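Local structure of exotoxin A (Pseudomonas aeruginosa, 1IKP) at residues G41-S46 / V172-A177; P110-V115 / T134-D139. The protein transfers ADP-ribose from NAD to a host protein, probably elongation factor 2, after domains thought to bind a receptor and aid entry carry it into cells. The protein carries 2 engineered substitutions. All coordinates share one frame; numbering follows the deposited sequence.

Contact 1 of 2, residues G41-S46 / V172-A177; sequences GVLHYS and VSVVMA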
# COMPACT_ATOMS: atom_id res chain seq x y z
N GLY A 41 17.21 12.27 -5.64
CA GLY A 41 17.06 12.97 -4.39
C GLY A 41 15.65 13.45 -4.20
O GLY A 41 14.80 13.25 -5.08
N VAL A 42 15.41 14.08 -3.06
CA VAL A 42 14.12 14.66 -2.70
C VAL A 42 14.32 16.06 -2.12
O VAL A 42 15.11 16.26 -1.19
CB VAL A 42 13.40 13.82 -1.64
CG1 VAL A 42 12.08 14.51 -1.23
CG2 VAL A 42 13.10 12.42 -2.17
N LEU A 43 13.62 17.03 -2.70
CA LEU A 43 13.62 18.40 -2.21
C LEU A 43 12.45 18.47 -1.24
O LEU A 43 11.33 18.11 -1.61
CB LEU A 43 13.38 19.40 -3.35
CG LEU A 43 14.56 19.58 -4.29
CD1 LEU A 43 14.12 20.25 -5.57
CD2 LEU A 43 15.63 20.43 -3.57
N HIS A 44 12.71 18.91 -0.01
CA HIS A 44 11.66 19.05 0.98
C HIS A 44 11.45 20.53 1.26
O HIS A 44 12.34 21.21 1.82
CB HIS A 44 12.08 18.32 2.27
CG HIS A 44 11.09 18.43 3.39
ND1 HIS A 44 11.30 17.85 4.63
CD2 HIS A 44 9.86 19.00 3.44
CE1 HIS A 44 10.25 18.06 5.40
NE2 HIS A 44 9.36 18.75 4.70
N TYR A 45 10.31 21.03 0.81
CA TYR A 45 9.90 22.44 0.99
C TYR A 45 9.00 22.52 2.21
O TYR A 45 8.08 21.72 2.35
CB TYR A 45 9.10 22.93 -0.22
CG TYR A 45 9.89 23.07 -1.49
CD1 TYR A 45 10.41 24.31 -1.89
CD2 TYR A 45 10.12 21.97 -2.32
CE1 TYR A 45 11.14 24.45 -3.06
CE2 TYR A 45 10.86 22.10 -3.50
CZ TYR A 45 11.36 23.34 -3.87
OH TYR A 45 12.09 23.49 -5.04
N SER A 46 9.24 23.47 3.11
CA SER A 46 8.37 23.58 4.28
C SER A 46 8.37 24.99 4.87
O SER A 46 9.21 25.81 4.54
CB SER A 46 8.81 22.58 5.36
OG SER A 46 10.07 22.94 5.92
N VAL A 172 14.03 25.17 2.37
CA VAL A 172 14.05 24.02 1.48
C VAL A 172 15.35 23.27 1.67
O VAL A 172 16.44 23.88 1.78
CB VAL A 172 13.85 24.46 -0.01
CG1 VAL A 172 14.93 25.45 -0.45
CG2 VAL A 172 13.84 23.22 -0.90
N SER A 173 15.25 21.95 1.73
CA SER A 173 16.40 21.09 1.90
C SER A 173 16.38 20.05 0.81
O SER A 173 15.38 19.87 0.12
CB SER A 173 16.34 20.39 3.26
OG SER A 173 15.20 19.55 3.39
N VAL A 174 17.51 19.39 0.62
CA VAL A 174 17.59 18.33 -0.36
C VAL A 174 18.30 17.16 0.27
O VAL A 174 19.24 17.33 1.06
CB VAL A 174 18.36 18.74 -1.62
CG1 VAL A 174 19.82 19.05 -1.28
CG2 VAL A 174 18.29 17.61 -2.68
N VAL A 175 17.82 15.96 -0.03
CA VAL A 175 18.44 14.75 0.45
C VAL A 175 18.80 13.95 -0.80
O VAL A 175 17.97 13.72 -1.68
CB VAL A 175 17.53 13.93 1.39
CG1 VAL A 175 16.23 13.58 0.71
CG2 VAL A 175 18.24 12.66 1.80
N MET A 176 20.08 13.59 -0.90
CA MET A 176 20.57 12.85 -2.05
C MET A 176 20.89 11.43 -1.62
O MET A 176 21.51 11.20 -0.58
CB MET A 176 21.83 13.52 -2.61
CG MET A 176 21.64 14.90 -3.17
SD MET A 176 20.50 14.95 -4.58
CE MET A 176 21.38 13.85 -5.74
N ALA A 177 20.47 10.48 -2.44
CA ALA A 177 20.74 9.09 -2.14
C ALA A 177 22.18 8.79 -2.49
O ALA A 177 22.82 9.56 -3.20
CB ALA A 177 19.81 8.18 -2.95
O HOH W 1 15.27 17.07 1.88
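Val-172 lays its CG2 methyl over one face of the Tyr-45 ring, 3.7 Å from the ring centroid and 12° off the normal, a CH-pi contact centred on the aromatic system. With chi1 at -68°, the tyrosine carries CG beside its own backbone N, and the ring comes round to the valine, the two side chains running alongside and pointing the same way. Trp-101 stacks on the same ring and Trp-8 of helix 7-10 touches both residues, so the valine methyl belongs to an aromatic cluster. Next along this face, Leu-43 and Val-174 meet at a slant, with Leu-43 CD2 reaching Val-174 CB at 3.8 Å. At its far end Gly-41 stands opposite Met-176, whose bent chain lays its sulfur over the glycine backbone, SD 4.0 Å from Gly-41 CA.

The other face is partly polar. Val-175 CG1 packs against Val-42 CB at 3.7 Å, while Ser-173 OG sits beside His-44 CB and shares a water with Val-42 O. The imidazole leads off to Asn-100, which bonds His-44 NE2. Between the faces the backbones pair antiparallel: Val-42 with Val-175 and His-44 with Ser-173 form hydrogen-bonded pairs, the shortest bond being His-44 N to Ser-173 O at 2.8 Å. These strands belong to a jelly-roll-like domain of the concanavalin clan, the binding domain of the toxin. The chemistry therefore divides by face: dispersion and CH-pi contacts hold the tyrosine side, whereas the histidine side combines apolar packing with a water-bridged serine and an anchored imidazole.

Contact 2 of 2, residues P110-V115 / T134-D139; sequences PSNIKV and TIEMGD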
# COMPACT_ATOMS: atom_id res chain seq x y z
N PRO A 110 9.66 9.70 -9.89
CA PRO A 110 8.21 9.57 -9.93
C PRO A 110 7.78 10.92 -10.52
O PRO A 110 8.50 11.91 -10.39
CB PRO A 110 7.84 9.47 -8.45
CG PRO A 110 9.03 8.79 -7.85
CD PRO A 110 10.18 9.45 -8.52
N SER A 111 6.62 10.97 -11.16
CA SER A 111 6.15 12.22 -11.76
C SER A 111 5.11 12.97 -10.93
O SER A 111 4.27 13.68 -11.46
CB SER A 111 5.59 11.93 -13.17
OG SER A 111 4.60 10.92 -13.18
N ASN A 112 5.21 12.84 -9.61
CA ASN A 112 4.27 13.49 -8.71
C ASN A 112 5.00 14.12 -7.54
O ASN A 112 6.20 13.90 -7.34
CB ASN A 112 3.25 12.46 -8.18
CG ASN A 112 3.90 11.30 -7.44
OD1 ASN A 112 4.39 11.44 -6.31
ND2 ASN A 112 3.90 10.13 -8.08
N ILE A 113 4.27 14.96 -6.82
CA ILE A 113 4.79 15.53 -5.58
C ILE A 113 3.97 14.96 -4.42
O ILE A 113 2.87 14.41 -4.61
CB ILE A 113 4.68 17.08 -5.49
CG1 ILE A 113 3.23 17.53 -5.45
CG2 ILE A 113 5.51 17.71 -6.54
CD1 ILE A 113 3.10 19.02 -5.09
N LYS A 114 4.54 15.06 -3.21
CA LYS A 114 3.81 14.66 -2.00
C LYS A 114 3.56 15.95 -1.24
O LYS A 114 4.38 16.87 -1.29
CB LYS A 114 4.62 13.75 -1.07
CG LYS A 114 5.11 12.47 -1.71
CD LYS A 114 3.98 11.67 -2.34
CE LYS A 114 4.50 10.31 -2.83
NZ LYS A 114 3.67 9.89 -3.96
N VAL A 115 2.43 16.01 -0.55
CA VAL A 115 2.09 17.17 0.27
C VAL A 115 1.58 16.64 1.61
O VAL A 115 0.82 15.67 1.66
CB VAL A 115 0.97 18.02 -0.40
CG1 VAL A 115 0.63 19.24 0.49
CG2 VAL A 115 1.42 18.48 -1.77
N THR A 134 -0.76 12.69 -2.66
CA THR A 134 0.01 12.66 -3.89
C THR A 134 -0.67 13.45 -5.05
O THR A 134 -1.83 13.21 -5.37
CB THR A 134 0.23 11.19 -4.33
OG1 THR A 134 1.01 10.52 -3.35
CG2 THR A 134 0.96 11.12 -5.67
N ILE A 135 0.08 14.36 -5.67
CA ILE A 135 -0.44 15.17 -6.79
C ILE A 135 0.41 15.02 -8.04
O ILE A 135 1.58 15.38 -8.05
CB ILE A 135 -0.55 16.66 -6.38
CG1 ILE A 135 -1.50 16.78 -5.19
CG2 ILE A 135 -1.07 17.49 -7.57
CD1 ILE A 135 -1.65 18.20 -4.64
N GLU A 136 -0.20 14.48 -9.10
CA GLU A 136 0.47 14.24 -10.36
C GLU A 136 0.86 15.51 -11.10
O GLU A 136 -0.00 16.35 -11.38
CB GLU A 136 -0.45 13.40 -11.25
CG GLU A 136 0.19 12.97 -12.55
CD GLU A 136 1.47 12.16 -12.34
OE1 GLU A 136 1.62 11.54 -11.27
OE2 GLU A 136 2.32 12.11 -13.26
N MET A 137 2.13 15.63 -11.47
CA MET A 137 2.63 16.82 -12.14
C MET A 137 3.19 16.61 -13.53
O MET A 137 3.16 17.52 -14.37
CB MET A 137 3.71 17.52 -11.30
CG MET A 137 3.17 17.98 -9.93
SD MET A 137 1.97 19.35 -10.09
CE MET A 137 1.30 19.15 -11.71
N GLY A 138 3.65 15.40 -13.82
CA GLY A 138 4.32 15.22 -15.10
C GLY A 138 5.76 15.66 -14.91
O GLY A 138 6.10 16.53 -14.07
N ASP A 139 6.65 15.10 -15.73
CA ASP A 139 8.06 15.40 -15.63
C ASP A 139 8.48 16.85 -15.78
O ASP A 139 9.29 17.35 -15.02
CB ASP A 139 8.82 14.59 -16.69
CG ASP A 139 9.74 13.55 -16.08
OD1 ASP A 139 10.50 13.88 -15.15
OD2 ASP A 139 9.73 12.39 -16.56
O HOH W 2 2.84 9.18 -10.59
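At the open end of the beta hairpin formed by strands 112-120 and 126-136, Ser-111 and Glu-136 join by a short hydrogen bond. Ser-111 OG donates to Glu-136 OE2 over 2.6 Å, and OE2 receives it on its syn lone pair, the side of its other oxygen. The glutamate starts out with CG anti to its backbone N (chi1 -174°) and then bends at chi2, which turns the acid group back to the serine. OE2 also accepts from the backbone N of His-275, and OE1 takes a hydrogen from a water that in turn accepts from Asn-112 ND2. The amide and carboxylate planes of Asn-112 and Glu-136 are 65° apart.

Here the hairpin passes into helix 139-145, with Gly-138, at positive phi, as the N-cap. Ser-111 O grips this turn through two backbone donors, Met-137 N at 2.9 Å and Gly-138 N at 3.0 Å.

Further into the strands, Ile-113 and Ile-135 form the antiparallel hydrogen-bonded pair, N to O in both directions. Lys-114 and Thr-134 run side by side, and NZ donates to Thr-134 OG1 at 2.8 Å. The same ammonium donates to Asn-112 OD1, from above the amide carbonyl plane, and forms a salt bridge with Glu-270, a neutralising partner that probably helps keep this buried lysine charged. Thr-134 CG2 approaches Asn-112 CG to 3.4 Å. On the opposite face Ile-113 lies alongside Ile-135, CG1 to CB 4.0 Å, and its CG2 touches Met-137 CG at 4.1 Å; Leu-142 of helix 139-145 packs against both Ile-113 and Met-137.

Followed from the N terminus, the chain enters contact 1 with strand 40-49 and returns to it only with strand 164-176, closing a long loop of 125 residues. Within that span lies contact 2, a much shorter closure in which strand 112-120 turns back as strand 126-136; the two loops are nested and do not cross. Strand 97-106 joins them, pairing antiparallel with 40-49 on one hand and with 112-120 on the other, so that both contacts belong to one sheet of the binding domain. Their centres are 14 Å apart and their nearest atoms about 7 Å. Contact 1 thus illustrates a distant closure, contact 2 a local hairpin leading into helix 139-145.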